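Side-chain contacts in putative alpha-ketoglutarate-dependent taurine dioxygenase (Burkholderia xenovorans, PDB 5HSX), which probably acts as an iron(II)- and 2-oxoglutarate-dependent dioxygenase of the TfdA family: residues K56-F61 with N268-H273; W122-T127 with T153-A158; V130-A135 with T202-V207; V207-H210 with E215-L218; K226-V231 with Q237-L242. One frame throughout, in Å; residues are numbered along the deposited sequence.

How the interactions relate
Interaction 1 closes the longest loop. It joins the turn after helix 44-57 to the start of strand 271-274, and the other four contacts nest inside it. Interaction 2 comes next and ties the metal-binding segment 122-127 to the junction of strand 150-154 and helix 155-161. Interaction 3 opens at 130-135, between the two segments of interaction 2, and closes on strand 200-209, so these two cross. Interaction 4 begins where interaction 3 ends, at Val207, and closes a hairpin. Interaction 5 follows in series and packs helix 233-247 on strand 225-228. Interactions 1 and 2 share the sodium ion and a four-stranded sheet. Interactions 3, 4 and 5 reach another sheet.

Interaction 1 of 5, residues K56-F61 with N268-H273; sequences KWRVVF and NRATAH. With NA (sodium ion), chain M.
Arg58 meets Ala270 and Thr271 through the aliphatic base of its side chain. Arg58 CB lies 3.5 Å from Thr271 CG2. The chain then bends at the next bond (chi2 -50°), which brings Arg58 CD to 3.9 Å from Ala270 CB. Ala270 CB also comes obliquely to the guanidinium, 3.9 Å from Arg58 NH1. No hydrogen bond spans the two segments, so this is a buried van der Waals contact. The polar end of Arg58 is held elsewhere: NH2 forms a salt bridge with Glu215. Thr271 is fixed in its rotation by a bond between OG1 and Asp267 O. This leaves CG2 beside its own backbone N, facing Arg58.

Arg58 is the first residue to leave the helix, and its positive phi (77°) turns the chain into the next strand. Two residues beyond Thr271 on the other segment, His273 NE2 binds the sodium ion at 2.2 Å. His123, Asp125, Asn323 O and two waters complete the site. The two histidines and the aspartate match the facial triad that holds iron in this family, so sodium probably occupies the iron position. The contact thus places the lead-in to a metal ligand against the end of helix 44-57. Strand 59-62 pairs with strands 31-34 and 263-267 in one sheet, while strand 271-274 lies between 122-123 and 150-154 in another.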
# COMPACT_ATOMS: atom_id res chain seq x y z
N LYS B 56 4.30 1.06 -20.54
CA LYS B 56 4.76 2.27 -19.88
C LYS B 56 4.37 2.32 -18.41
O LYS B 56 5.17 2.75 -17.56
CB LYS B 56 4.18 3.49 -20.60
CG LYS B 56 4.56 4.82 -19.97
CD LYS B 56 3.94 5.95 -20.78
CE LYS B 56 4.29 7.32 -20.23
NZ LYS B 56 3.64 8.36 -21.07
N TRP B 57 3.16 1.89 -18.08
CA TRP B 57 2.65 2.02 -16.72
C TRP B 57 2.63 0.71 -15.94
O TRP B 57 2.25 0.71 -14.76
CB TRP B 57 1.24 2.65 -16.76
CG TRP B 57 1.34 4.11 -17.14
CD1 TRP B 57 1.02 4.69 -18.34
CD2 TRP B 57 1.87 5.17 -16.32
NE1 TRP B 57 1.29 6.04 -18.30
CE2 TRP B 57 1.81 6.36 -17.08
CE3 TRP B 57 2.36 5.23 -15.01
CZ2 TRP B 57 2.24 7.59 -16.58
CZ3 TRP B 57 2.78 6.45 -14.51
CH2 TRP B 57 2.72 7.62 -15.29
N ARG B 58 3.04 -0.40 -16.58
CA ARG B 58 3.26 -1.71 -15.95
C ARG B 58 1.98 -2.47 -15.65
O ARG B 58 1.95 -3.70 -15.78
CB ARG B 58 4.07 -1.60 -14.65
CG ARG B 58 5.29 -0.70 -14.69
CD ARG B 58 6.19 -1.00 -15.87
NE ARG B 58 7.27 -0.01 -15.89
CZ ARG B 58 8.32 -0.07 -16.71
NH1 ARG B 58 8.45 -1.06 -17.57
NH2 ARG B 58 9.24 0.89 -16.65
N VAL B 59 0.94 -1.77 -15.19
CA VAL B 59 -0.38 -2.36 -15.01
C VAL B 59 -1.42 -1.32 -15.41
O VAL B 59 -1.31 -0.15 -15.02
CB VAL B 59 -0.63 -2.85 -13.56
CG1 VAL B 59 -0.41 -1.72 -12.51
CG2 VAL B 59 -2.04 -3.43 -13.43
N VAL B 60 -2.40 -1.72 -16.20
CA VAL B 60 -3.46 -0.82 -16.61
C VAL B 60 -4.80 -1.40 -16.17
O VAL B 60 -4.97 -2.62 -16.05
CB VAL B 60 -3.44 -0.54 -18.13
CG1 VAL B 60 -2.15 0.19 -18.50
CG2 VAL B 60 -3.58 -1.83 -18.94
N PHE B 61 -5.75 -0.51 -15.90
CA PHE B 61 -7.04 -0.90 -15.33
C PHE B 61 -8.18 -0.39 -16.18
O PHE B 61 -8.12 0.72 -16.73
CB PHE B 61 -7.19 -0.36 -13.89
CG PHE B 61 -6.09 -0.76 -12.96
CD1 PHE B 61 -6.06 -2.03 -12.40
CD2 PHE B 61 -5.08 0.13 -12.64
CE1 PHE B 61 -5.04 -2.40 -11.53
CE2 PHE B 61 -4.06 -0.22 -11.76
CZ PHE B 61 -4.04 -1.50 -11.21
N ASN B 268 3.92 -8.97 -16.26
CA ASN B 268 4.68 -9.78 -15.31
C ASN B 268 6.18 -9.69 -15.51
O ASN B 268 6.94 -10.15 -14.65
CB ASN B 268 4.29 -11.25 -15.43
CG ASN B 268 2.97 -11.54 -14.80
OD1 ASN B 268 2.75 -11.24 -13.62
ND2 ASN B 268 2.08 -12.16 -15.58
N ARG B 269 6.65 -9.15 -16.63
CA ARG B 269 8.09 -9.01 -16.78
C ARG B 269 8.63 -7.81 -16.01
O ARG B 269 9.86 -7.70 -15.87
CB ARG B 269 8.43 -8.90 -18.27
CG ARG B 269 7.82 -10.05 -19.06
CD ARG B 269 7.80 -9.77 -20.53
NE ARG B 269 6.95 -8.63 -20.84
CZ ARG B 269 6.65 -8.24 -22.08
NH1 ARG B 269 7.10 -8.92 -23.13
NH2 ARG B 269 5.88 -7.17 -22.26
N ALA B 270 7.76 -6.93 -15.51
CA ALA B 270 8.18 -5.71 -14.85
C ALA B 270 7.49 -5.48 -13.51
O ALA B 270 7.64 -4.39 -12.94
CB ALA B 270 7.93 -4.50 -15.75
N THR B 271 6.73 -6.45 -13.00
CA THR B 271 5.96 -6.23 -11.78
C THR B 271 6.02 -7.45 -10.89
O THR B 271 6.25 -8.58 -11.35
CB THR B 271 4.47 -5.91 -12.04
OG1 THR B 271 3.85 -7.01 -12.72
CG2 THR B 271 4.31 -4.62 -12.86
N ALA B 272 5.78 -7.22 -9.61
CA ALA B 272 5.24 -8.23 -8.71
C ALA B 272 3.94 -7.68 -8.14
O ALA B 272 3.67 -6.48 -8.22
CB ALA B 272 6.21 -8.60 -7.58
N HIS B 273 3.12 -8.57 -7.58
CA HIS B 273 1.84 -8.12 -7.05
C HIS B 273 1.53 -8.86 -5.76
O HIS B 273 2.18 -9.84 -5.40
CB HIS B 273 0.70 -8.28 -8.07
CG HIS B 273 0.48 -9.69 -8.52
ND1 HIS B 273 1.20 -10.27 -9.54
CD2 HIS B 273 -0.41 -10.62 -8.10
CE1 HIS B 273 0.79 -11.51 -9.72
NE2 HIS B 273 -0.19 -11.75 -8.86
NA NA M . -0.20 -13.95 -8.45
O HOH W 1 -2.03 -13.44 -6.97
O HOH W 2 -1.71 -14.11 -10.09

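Interaction 2 of 5, residues W122-T127 with T153-A158; sequences WHTDVT and TNLVAA. With NA (sodium ion), chain M.
Thr124 OG1 touches Leu155 CD1 at 3.9 Å while it is hydrogen-bonded to Thr271 O. The bond anchors the hydroxyl to the neighbouring strand, and the leucine methyl adds an apolar neighbour. The other contact joins Trp122 to Thr153. Thr153 CG2 approaches Trp122 CZ3 obliquely, at 3.6 Å. Thr153 has OG1 anti to its backbone N (chi1 -175°), where it bonds to Val247 O. This turns CG2 to the indole, with Thr153 CB close behind at 3.7 Å from Trp122 CZ3. The benzene half of the indole does the touching.

Between Trp122 and Thr124, His123 turns to the metal. His123 NE2 binds the sodium ion at 2.0 Å and Asp125 OD1 binds it at 2.2 Å. His273, from the neighbouring strand, is a further ligand. A type II turn from Thr124 to Thr127 carries the chain away.

Asn154 is the N-cap of the following helix. Asn154 OD1 takes Ala157 N at 2.9 Å, with the donor well above the carbonyl plane, and also a weak bond from Val156 N. Trp122 and Thr153 both touch Thr253 of strand 253-256, an outermost strand of the same four-stranded sheet. Helix 155-161 leaves from the end of strand 150-154.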
# COMPACT_ATOMS: atom_id res chain seq x y z
N TRP B 122 4.08 -11.08 -1.77
CA TRP B 122 4.49 -10.43 -3.01
C TRP B 122 5.16 -11.43 -3.95
O TRP B 122 6.05 -12.18 -3.53
CB TRP B 122 5.47 -9.30 -2.70
CG TRP B 122 4.82 -8.08 -2.12
CD1 TRP B 122 4.67 -7.76 -0.79
CD2 TRP B 122 4.27 -7.00 -2.88
NE1 TRP B 122 4.04 -6.52 -0.69
CE2 TRP B 122 3.79 -6.04 -1.96
CE3 TRP B 122 4.12 -6.76 -4.25
CZ2 TRP B 122 3.19 -4.85 -2.37
CZ3 TRP B 122 3.50 -5.58 -4.66
CH2 TRP B 122 3.04 -4.64 -3.72
N HIS B 123 4.77 -11.40 -5.22
CA HIS B 123 5.30 -12.39 -6.16
C HIS B 123 5.03 -11.97 -7.60
O HIS B 123 4.14 -11.16 -7.89
CB HIS B 123 4.67 -13.76 -5.93
CG HIS B 123 3.20 -13.76 -6.18
ND1 HIS B 123 2.30 -13.17 -5.33
CD2 HIS B 123 2.48 -14.24 -7.22
CE1 HIS B 123 1.08 -13.30 -5.81
NE2 HIS B 123 1.16 -13.96 -6.95
N THR B 124 5.81 -12.57 -8.49
CA THR B 124 5.58 -12.53 -9.93
C THR B 124 5.09 -13.91 -10.35
O THR B 124 5.65 -14.92 -9.92
CB THR B 124 6.86 -12.13 -10.67
OG1 THR B 124 7.32 -10.85 -10.18
CG2 THR B 124 6.59 -12.02 -12.16
N ASP B 125 4.03 -13.95 -11.16
CA ASP B 125 3.34 -15.21 -11.42
C ASP B 125 4.24 -16.26 -12.07
O ASP B 125 4.89 -16.00 -13.08
CB ASP B 125 2.12 -14.96 -12.29
CG ASP B 125 1.01 -14.28 -11.54
OD1 ASP B 125 0.86 -14.58 -10.33
OD2 ASP B 125 0.30 -13.45 -12.14
N VAL B 126 4.22 -17.47 -11.49
CA VAL B 126 4.84 -18.67 -12.06
C VAL B 126 6.32 -18.49 -12.37
O VAL B 126 6.82 -19.05 -13.36
CB VAL B 126 4.09 -19.13 -13.34
CG1 VAL B 126 4.30 -20.63 -13.61
CG2 VAL B 126 2.61 -18.83 -13.25
N THR B 127 7.06 -17.74 -11.55
CA THR B 127 8.48 -17.66 -11.88
C THR B 127 9.23 -18.93 -11.53
O THR B 127 10.41 -19.04 -11.84
CB THR B 127 9.19 -16.46 -11.23
OG1 THR B 127 9.08 -16.53 -9.80
CG2 THR B 127 8.63 -15.14 -11.75
N THR B 153 3.89 -3.70 -7.69
CA THR B 153 5.10 -2.91 -7.53
C THR B 153 5.90 -2.95 -8.82
O THR B 153 5.86 -3.92 -9.57
CB THR B 153 5.94 -3.39 -6.35
OG1 THR B 153 7.05 -2.50 -6.19
CG2 THR B 153 6.43 -4.84 -6.56
N ASN B 154 6.64 -1.86 -9.06
CA ASN B 154 7.34 -1.64 -10.32
C ASN B 154 8.78 -2.12 -10.16
O ASN B 154 9.60 -1.45 -9.53
CB ASN B 154 7.27 -0.15 -10.68
CG ASN B 154 7.98 0.19 -11.96
OD1 ASN B 154 8.82 -0.57 -12.45
ND2 ASN B 154 7.66 1.35 -12.51
N LEU B 155 9.09 -3.29 -10.73
CA LEU B 155 10.43 -3.87 -10.57
C LEU B 155 11.49 -3.13 -11.38
O LEU B 155 12.68 -3.28 -11.09
CB LEU B 155 10.41 -5.35 -10.98
CG LEU B 155 9.43 -6.20 -10.16
CD1 LEU B 155 9.50 -7.65 -10.62
CD2 LEU B 155 9.74 -6.09 -8.70
N VAL B 156 11.08 -2.37 -12.39
CA VAL B 156 12.05 -1.60 -13.17
C VAL B 156 12.49 -0.37 -12.39
O VAL B 156 13.68 -0.08 -12.25
CB VAL B 156 11.46 -1.22 -14.53
CG1 VAL B 156 12.36 -0.23 -15.25
CG2 VAL B 156 11.25 -2.48 -15.40
N ALA B 157 11.51 0.37 -11.86
CA ALA B 157 11.82 1.47 -10.95
C ALA B 157 12.67 0.99 -9.78
O ALA B 157 13.64 1.66 -9.39
CB ALA B 157 10.53 2.12 -10.45
N ALA B 158 12.32 -0.16 -9.20
CA ALA B 158 13.09 -0.67 -8.06
C ALA B 158 14.54 -0.94 -8.45
O ALA B 158 15.47 -0.56 -7.73
CB ALA B 158 12.43 -1.93 -7.50
NA NA M . -0.20 -13.95 -8.45
O HOH W 1 -2.03 -13.44 -6.97
O HOH W 2 -1.71 -14.11 -10.09

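Interaction 3 of 5, residues V130-A135 with T202-V207; sequences VNPPWA and TEHPLV
Thr202 meets Val130 with both of its branches. Thr202 OG1 comes to 3.4 Å from Val130 N, but the angle is poor and this is no hydrogen bond; the hydroxyl instead bonds to Ala128 O. Thr202 CG2 packs on the valine backbone, 3.7 Å from Val130 CA. The same methyl lies 3.4 Å above the plane of the His204 ring, offset toward its rim. Glu203 points the other way and forms a salt bridge with Arg174.

His204 returns to the contact. Its CG stands anti to the carbonyl carbon (chi1 -76°), and the imidazole reaches out to the loop. Val130 O lies at the ring edge, near its plane, 3.8 Å from His204 CE1. The loop 130-135 leads from the metal-binding segment into strand 135-140 of the large sheet, in the double-stranded beta-helix core expected of this cupin-clan family. His204 therefore joins that lead-in to strand 200-209 of a separate antiparallel sheet. Both ring nitrogens have partners: ND1 bonds to Ser306 OG, while NE2 has weak bonds to Thr127 O and Ala129 O. These hold the ring's rotation, and His177 meets it edge-to-face. Pro132 CG approaches the imidazole obliquely, at 4.0 Å from His204 NE2. Pro132 CD is as close to the next ring atom, 4.0 Å from His204 CE1.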
# COMPACT_ATOMS: atom_id res chain seq x y z
N VAL B 130 10.38 -22.03 -16.33
CA VAL B 130 11.45 -21.45 -17.14
C VAL B 130 10.91 -20.35 -18.05
O VAL B 130 11.64 -19.42 -18.41
CB VAL B 130 12.19 -22.54 -17.94
CG1 VAL B 130 11.30 -23.08 -19.05
CG2 VAL B 130 13.50 -21.99 -18.51
N ASN B 131 9.63 -20.43 -18.44
CA ASN B 131 8.98 -19.41 -19.27
C ASN B 131 7.74 -18.89 -18.55
O ASN B 131 6.61 -19.29 -18.86
CB ASN B 131 8.63 -19.98 -20.64
CG ASN B 131 7.76 -21.22 -20.55
OD1 ASN B 131 7.89 -22.02 -19.63
ND2 ASN B 131 6.83 -21.36 -21.49
N PRO B 132 7.91 -17.98 -17.59
CA PRO B 132 6.75 -17.44 -16.88
C PRO B 132 5.86 -16.66 -17.83
O PRO B 132 6.34 -16.09 -18.83
CB PRO B 132 7.38 -16.52 -15.82
CG PRO B 132 8.80 -17.04 -15.66
CD PRO B 132 9.19 -17.45 -17.05
N PRO B 133 4.55 -16.60 -17.56
CA PRO B 133 3.66 -15.84 -18.44
C PRO B 133 4.04 -14.37 -18.42
O PRO B 133 4.40 -13.81 -17.39
CB PRO B 133 2.27 -16.07 -17.82
CG PRO B 133 2.55 -16.42 -16.39
CD PRO B 133 3.83 -17.22 -16.43
N TRP B 134 3.98 -13.73 -19.59
CA TRP B 134 4.40 -12.34 -19.63
C TRP B 134 3.34 -11.38 -19.11
O TRP B 134 3.69 -10.27 -18.70
CB TRP B 134 4.85 -11.95 -21.04
CG TRP B 134 3.77 -11.63 -22.04
CD1 TRP B 134 3.21 -12.48 -22.96
CD2 TRP B 134 3.17 -10.35 -22.26
NE1 TRP B 134 2.29 -11.80 -23.73
CE2 TRP B 134 2.25 -10.49 -23.32
CE3 TRP B 134 3.34 -9.08 -21.67
CZ2 TRP B 134 1.48 -9.43 -23.79
CZ3 TRP B 134 2.57 -8.03 -22.14
CH2 TRP B 134 1.65 -8.21 -23.19
N ALA B 135 2.07 -11.78 -19.09
CA ALA B 135 1.01 -10.88 -18.65
C ALA B 135 -0.16 -11.69 -18.15
O ALA B 135 -0.34 -12.86 -18.50
CB ALA B 135 0.54 -9.96 -19.78
N THR B 202 13.66 -23.60 -11.17
CA THR B 202 14.23 -22.88 -12.30
C THR B 202 15.27 -21.88 -11.81
O THR B 202 15.09 -21.25 -10.76
CB THR B 202 13.14 -22.14 -13.10
OG1 THR B 202 12.23 -23.11 -13.66
CG2 THR B 202 13.74 -21.30 -14.23
N GLU B 203 16.35 -21.75 -12.56
CA GLU B 203 17.35 -20.72 -12.32
C GLU B 203 17.06 -19.54 -13.24
O GLU B 203 17.07 -19.69 -14.47
CB GLU B 203 18.77 -21.25 -12.56
CG GLU B 203 19.85 -20.20 -12.24
CD GLU B 203 21.25 -20.69 -12.59
OE1 GLU B 203 21.68 -21.72 -12.03
OE2 GLU B 203 21.90 -20.05 -13.42
N HIS B 204 16.81 -18.37 -12.65
CA HIS B 204 16.53 -17.13 -13.38
C HIS B 204 17.62 -16.10 -13.12
O HIS B 204 18.26 -16.13 -12.06
CB HIS B 204 15.19 -16.52 -12.95
CG HIS B 204 13.99 -17.22 -13.50
ND1 HIS B 204 13.75 -17.34 -14.86
CD2 HIS B 204 12.94 -17.82 -12.88
CE1 HIS B 204 12.61 -17.99 -15.05
NE2 HIS B 204 12.10 -18.28 -13.86
N PRO B 205 17.82 -15.15 -14.03
CA PRO B 205 18.64 -13.98 -13.69
C PRO B 205 17.96 -13.19 -12.58
O PRO B 205 16.73 -13.11 -12.51
CB PRO B 205 18.68 -13.18 -14.99
CG PRO B 205 17.38 -13.52 -15.66
CD PRO B 205 17.16 -14.99 -15.34
N LEU B 206 18.77 -12.61 -11.69
CA LEU B 206 18.18 -11.70 -10.73
C LEU B 206 17.76 -10.39 -11.38
O LEU B 206 16.89 -9.69 -10.85
CB LEU B 206 19.16 -11.41 -9.59
CG LEU B 206 18.75 -11.81 -8.18
CD1 LEU B 206 18.44 -13.29 -8.11
CD2 LEU B 206 19.88 -11.43 -7.21
N VAL B 207 18.35 -10.05 -12.53
CA VAL B 207 17.98 -8.87 -13.29
C VAL B 207 17.48 -9.33 -14.66
O VAL B 207 18.24 -9.93 -15.43
CB VAL B 207 19.16 -7.90 -13.44
CG1 VAL B 207 18.76 -6.70 -14.29
CG2 VAL B 207 19.66 -7.46 -12.07

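Interaction 4 of 5, residues V207-H210 with E215-L218; sequences VRVH and ERAL
Arg208 and Ala217 form the central hydrogen-bonded pair of a beta hairpin built from strands 200-209 and 216-218. Two backbone bonds join them. Arg208 N gives to Ala217 O at 2.9 Å, and Ala217 N gives to Arg208 O, also at 2.9 Å. A third bond lies nearer the connecting loop. His210 N reaches Glu215 O at 2.6 Å and is almost straight, at 177°.

Weaker CA-H...O contacts flank these bonds. Val207 CA faces Ala217 O, Arg216 CA faces Arg208 O, and Val209 CA faces Glu215 O.

The polar side chains find their partners outside the two strands. His210 NE2 bonds to Asp267, and ND1 to the backbone of Glu212 and Thr213, which ties the imidazole to its own loop. Glu215 OE1 bonds to Thr213. Arg216 NH1 forms a salt bridge with Asp171 and bonds to Tyr159 OH.

Apolar contact is found on the face of Val207, Val209 and Arg216. Here the valines meet the aliphatic part of the arginine, which runs extended from CG to NE. Val209 CG2 lies 4.3 Å from Arg216 CG. Val207 has CG1 anti to its backbone N (chi1 178°), and this methyl comes to 3.6 Å from Arg216 CB.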
# COMPACT_ATOMS: atom_id res chain seq x y z
N VAL B 207 18.35 -10.05 -12.53
CA VAL B 207 17.98 -8.87 -13.29
C VAL B 207 17.48 -9.33 -14.66
O VAL B 207 18.24 -9.93 -15.43
CB VAL B 207 19.16 -7.90 -13.44
CG1 VAL B 207 18.76 -6.70 -14.29
CG2 VAL B 207 19.66 -7.46 -12.07
N ARG B 208 16.21 -9.09 -14.94
CA ARG B 208 15.62 -9.53 -16.21
C ARG B 208 15.56 -8.37 -17.19
O ARG B 208 14.97 -7.32 -16.89
CB ARG B 208 14.21 -10.10 -16.01
CG ARG B 208 13.63 -10.54 -17.36
CD ARG B 208 12.24 -11.20 -17.27
NE ARG B 208 11.88 -11.67 -18.62
CZ ARG B 208 10.79 -12.37 -18.93
NH1 ARG B 208 9.92 -12.72 -17.99
NH2 ARG B 208 10.57 -12.72 -20.20
N VAL B 209 16.14 -8.57 -18.37
CA VAL B 209 16.10 -7.55 -19.41
C VAL B 209 14.79 -7.65 -20.18
O VAL B 209 14.52 -8.66 -20.84
CB VAL B 209 17.30 -7.68 -20.36
CG1 VAL B 209 17.23 -6.61 -21.42
CG2 VAL B 209 18.60 -7.58 -19.55
N HIS B 210 14.00 -6.58 -20.13
CA HIS B 210 12.66 -6.61 -20.72
C HIS B 210 12.75 -6.78 -22.24
O HIS B 210 13.45 -6.00 -22.91
CB HIS B 210 11.90 -5.33 -20.36
CG HIS B 210 10.43 -5.40 -20.62
ND1 HIS B 210 9.90 -5.44 -21.89
CD2 HIS B 210 9.38 -5.43 -19.77
CE1 HIS B 210 8.59 -5.50 -21.81
NE2 HIS B 210 8.24 -5.48 -20.53
N GLU B 215 14.44 -2.41 -20.77
CA GLU B 215 14.66 -2.02 -19.39
C GLU B 215 15.06 -3.23 -18.55
O GLU B 215 14.80 -4.38 -18.91
CB GLU B 215 13.40 -1.39 -18.79
CG GLU B 215 12.95 -0.11 -19.49
CD GLU B 215 11.50 0.24 -19.19
OE1 GLU B 215 10.61 -0.59 -19.47
OE2 GLU B 215 11.26 1.34 -18.64
N ARG B 216 15.72 -2.96 -17.43
CA ARG B 216 16.11 -4.00 -16.49
C ARG B 216 15.15 -4.02 -15.31
O ARG B 216 14.92 -2.98 -14.68
CB ARG B 216 17.54 -3.77 -16.01
CG ARG B 216 18.53 -3.98 -17.14
CD ARG B 216 19.93 -3.64 -16.73
NE ARG B 216 20.84 -3.80 -17.86
CZ ARG B 216 22.16 -3.72 -17.76
NH1 ARG B 216 22.72 -3.49 -16.58
NH2 ARG B 216 22.92 -3.87 -18.85
N ALA B 217 14.62 -5.20 -15.01
CA ALA B 217 13.71 -5.39 -13.88
C ALA B 217 14.42 -6.17 -12.77
O ALA B 217 15.11 -7.15 -13.04
CB ALA B 217 12.45 -6.16 -14.30
N LEU B 218 14.20 -5.74 -11.52
CA LEU B 218 14.73 -6.46 -10.37
C LEU B 218 13.81 -7.67 -10.14
O LEU B 218 12.75 -7.56 -9.52
CB LEU B 218 14.80 -5.53 -9.15
CG LEU B 218 15.46 -6.02 -7.86
CD1 LEU B 218 16.86 -6.55 -8.14
CD2 LEU B 218 15.51 -4.87 -6.83

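Interaction 5 of 5, residues K226-V231 with Q237-L242; sequences KSIVGV and QVLLEL. With EDO (1,2-ethanediol), chain P.
Ile228 packs against two successive leucines of helix 233-247, and each is met differently. Its side chain stands roughly perpendicular to Leu239, with Ile228 CD1 3.7 Å from Leu239 CB. It runs antiparallel alongside Leu240. There Ile228 CG1 lies 3.8 Å from Leu240 CD2. The ethyl branch of Ile228, with CG1 anti to the carbonyl carbon (chi1 -65°), makes both contacts. Leu240 splits its two methyls: CD2 goes to Ile228, while Leu240 CD1 rests on the backbone, 3.7 Å from Lys226 O.

The strand 226-228 and the helix 237-242 run at 108° to each other, with axes 8.2 Å apart at the closest. A type II turn from Ile228 to Val231 begins the short link between them. Strand 225-228 pairs with strand 174-179, and Leu239 also touches Phe169 of helix 164-171.

On the helix surface, Glu241 OE2 takes a 2.5 Å hydrogen bond from O1 of a 1,2-ethanediol, probably from the crystallisation liquor. No hydrogen bond joins the two segments directly. The fit of Ile228 against Leu239 and Leu240 therefore rests on shape and on burial of apolar surface. A polar tie comes from just before the helix segment, where Ser236 OG accepts from Ile228 N.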
# COMPACT_ATOMS: atom_id res chain seq x y z
N LYS B 226 14.15 -18.46 -3.91
CA LYS B 226 14.58 -19.11 -2.68
C LYS B 226 16.03 -18.83 -2.32
O LYS B 226 16.35 -18.74 -1.13
CB LYS B 226 14.38 -20.63 -2.78
CG LYS B 226 12.97 -21.04 -3.15
CD LYS B 226 11.96 -20.44 -2.20
CE LYS B 226 10.54 -20.94 -2.50
NZ LYS B 226 9.58 -20.32 -1.54
N SER B 227 16.91 -18.72 -3.31
CA SER B 227 18.33 -18.57 -3.01
C SER B 227 19.03 -17.93 -4.20
O SER B 227 18.57 -18.01 -5.35
CB SER B 227 18.97 -19.91 -2.69
OG SER B 227 18.88 -20.80 -3.80
N ILE B 228 20.18 -17.33 -3.91
CA ILE B 228 21.06 -16.75 -4.92
C ILE B 228 22.17 -17.75 -5.21
O ILE B 228 22.81 -18.25 -4.28
CB ILE B 228 21.63 -15.40 -4.44
CG1 ILE B 228 20.49 -14.39 -4.28
CG2 ILE B 228 22.72 -14.88 -5.41
CD1 ILE B 228 20.93 -13.04 -3.67
N VAL B 229 22.40 -18.05 -6.49
CA VAL B 229 23.38 -19.06 -6.87
C VAL B 229 24.78 -18.58 -6.55
O VAL B 229 25.14 -17.42 -6.82
CB VAL B 229 23.24 -19.41 -8.36
CG1 VAL B 229 24.33 -20.38 -8.79
CG2 VAL B 229 21.85 -20.00 -8.63
N GLY B 230 25.59 -19.46 -5.95
CA GLY B 230 27.02 -19.22 -5.85
C GLY B 230 27.47 -18.38 -4.67
O GLY B 230 28.65 -18.04 -4.60
N VAL B 231 26.56 -18.04 -3.76
CA VAL B 231 26.91 -17.35 -2.52
C VAL B 231 26.50 -18.25 -1.36
O VAL B 231 25.80 -19.25 -1.53
CB VAL B 231 26.25 -15.96 -2.41
CG1 VAL B 231 26.60 -15.09 -3.64
CG2 VAL B 231 24.74 -16.06 -2.26
N GLN B 237 20.59 -15.12 2.08
CA GLN B 237 19.48 -14.66 2.92
C GLN B 237 19.51 -13.14 3.10
O GLN B 237 18.49 -12.45 2.95
CB GLN B 237 19.52 -15.37 4.27
CG GLN B 237 18.43 -14.94 5.27
CD GLN B 237 18.46 -15.78 6.52
OE1 GLN B 237 19.47 -15.82 7.23
NE2 GLN B 237 17.36 -16.49 6.78
N VAL B 238 20.68 -12.60 3.44
CA VAL B 238 20.82 -11.17 3.70
C VAL B 238 20.51 -10.36 2.44
O VAL B 238 19.78 -9.36 2.47
CB VAL B 238 22.24 -10.88 4.22
CG1 VAL B 238 22.59 -9.41 4.08
CG2 VAL B 238 22.35 -11.31 5.69
N LEU B 239 21.06 -10.80 1.31
CA LEU B 239 20.87 -10.07 0.06
C LEU B 239 19.42 -10.14 -0.41
O LEU B 239 18.87 -9.13 -0.89
CB LEU B 239 21.80 -10.62 -1.04
CG LEU B 239 23.27 -10.29 -0.81
CD1 LEU B 239 24.13 -11.11 -1.77
CD2 LEU B 239 23.52 -8.78 -0.95
N LEU B 240 18.79 -11.31 -0.31
CA LEU B 240 17.38 -11.39 -0.69
C LEU B 240 16.51 -10.49 0.19
O LEU B 240 15.64 -9.78 -0.32
CB LEU B 240 16.88 -12.83 -0.65
CG LEU B 240 17.46 -13.71 -1.75
CD1 LEU B 240 16.90 -15.12 -1.60
CD2 LEU B 240 17.11 -13.16 -3.12
N GLU B 241 16.73 -10.50 1.52
CA GLU B 241 15.93 -9.64 2.39
C GLU B 241 16.16 -8.16 2.07
O GLU B 241 15.22 -7.35 2.15
CB GLU B 241 16.21 -9.96 3.86
CG GLU B 241 15.65 -11.35 4.21
CD GLU B 241 15.74 -11.73 5.66
OE1 GLU B 241 16.24 -10.94 6.48
OE2 GLU B 241 15.31 -12.86 5.98
N LEU B 242 17.39 -7.78 1.71
CA LEU B 242 17.66 -6.41 1.29
C LEU B 242 16.84 -6.04 0.05
O LEU B 242 16.19 -4.99 0.02
CB LEU B 242 19.15 -6.25 1.00
CG LEU B 242 19.59 -4.93 0.35
CD1 LEU B 242 19.50 -3.78 1.39
CD2 LEU B 242 21.01 -5.07 -0.22
C1 EDO P . 15.05 -15.91 4.65
O1 EDO P . 14.41 -14.64 4.46
C2 EDO P . 15.06 -16.74 3.36
O2 EDO P . 16.04 -16.25 2.43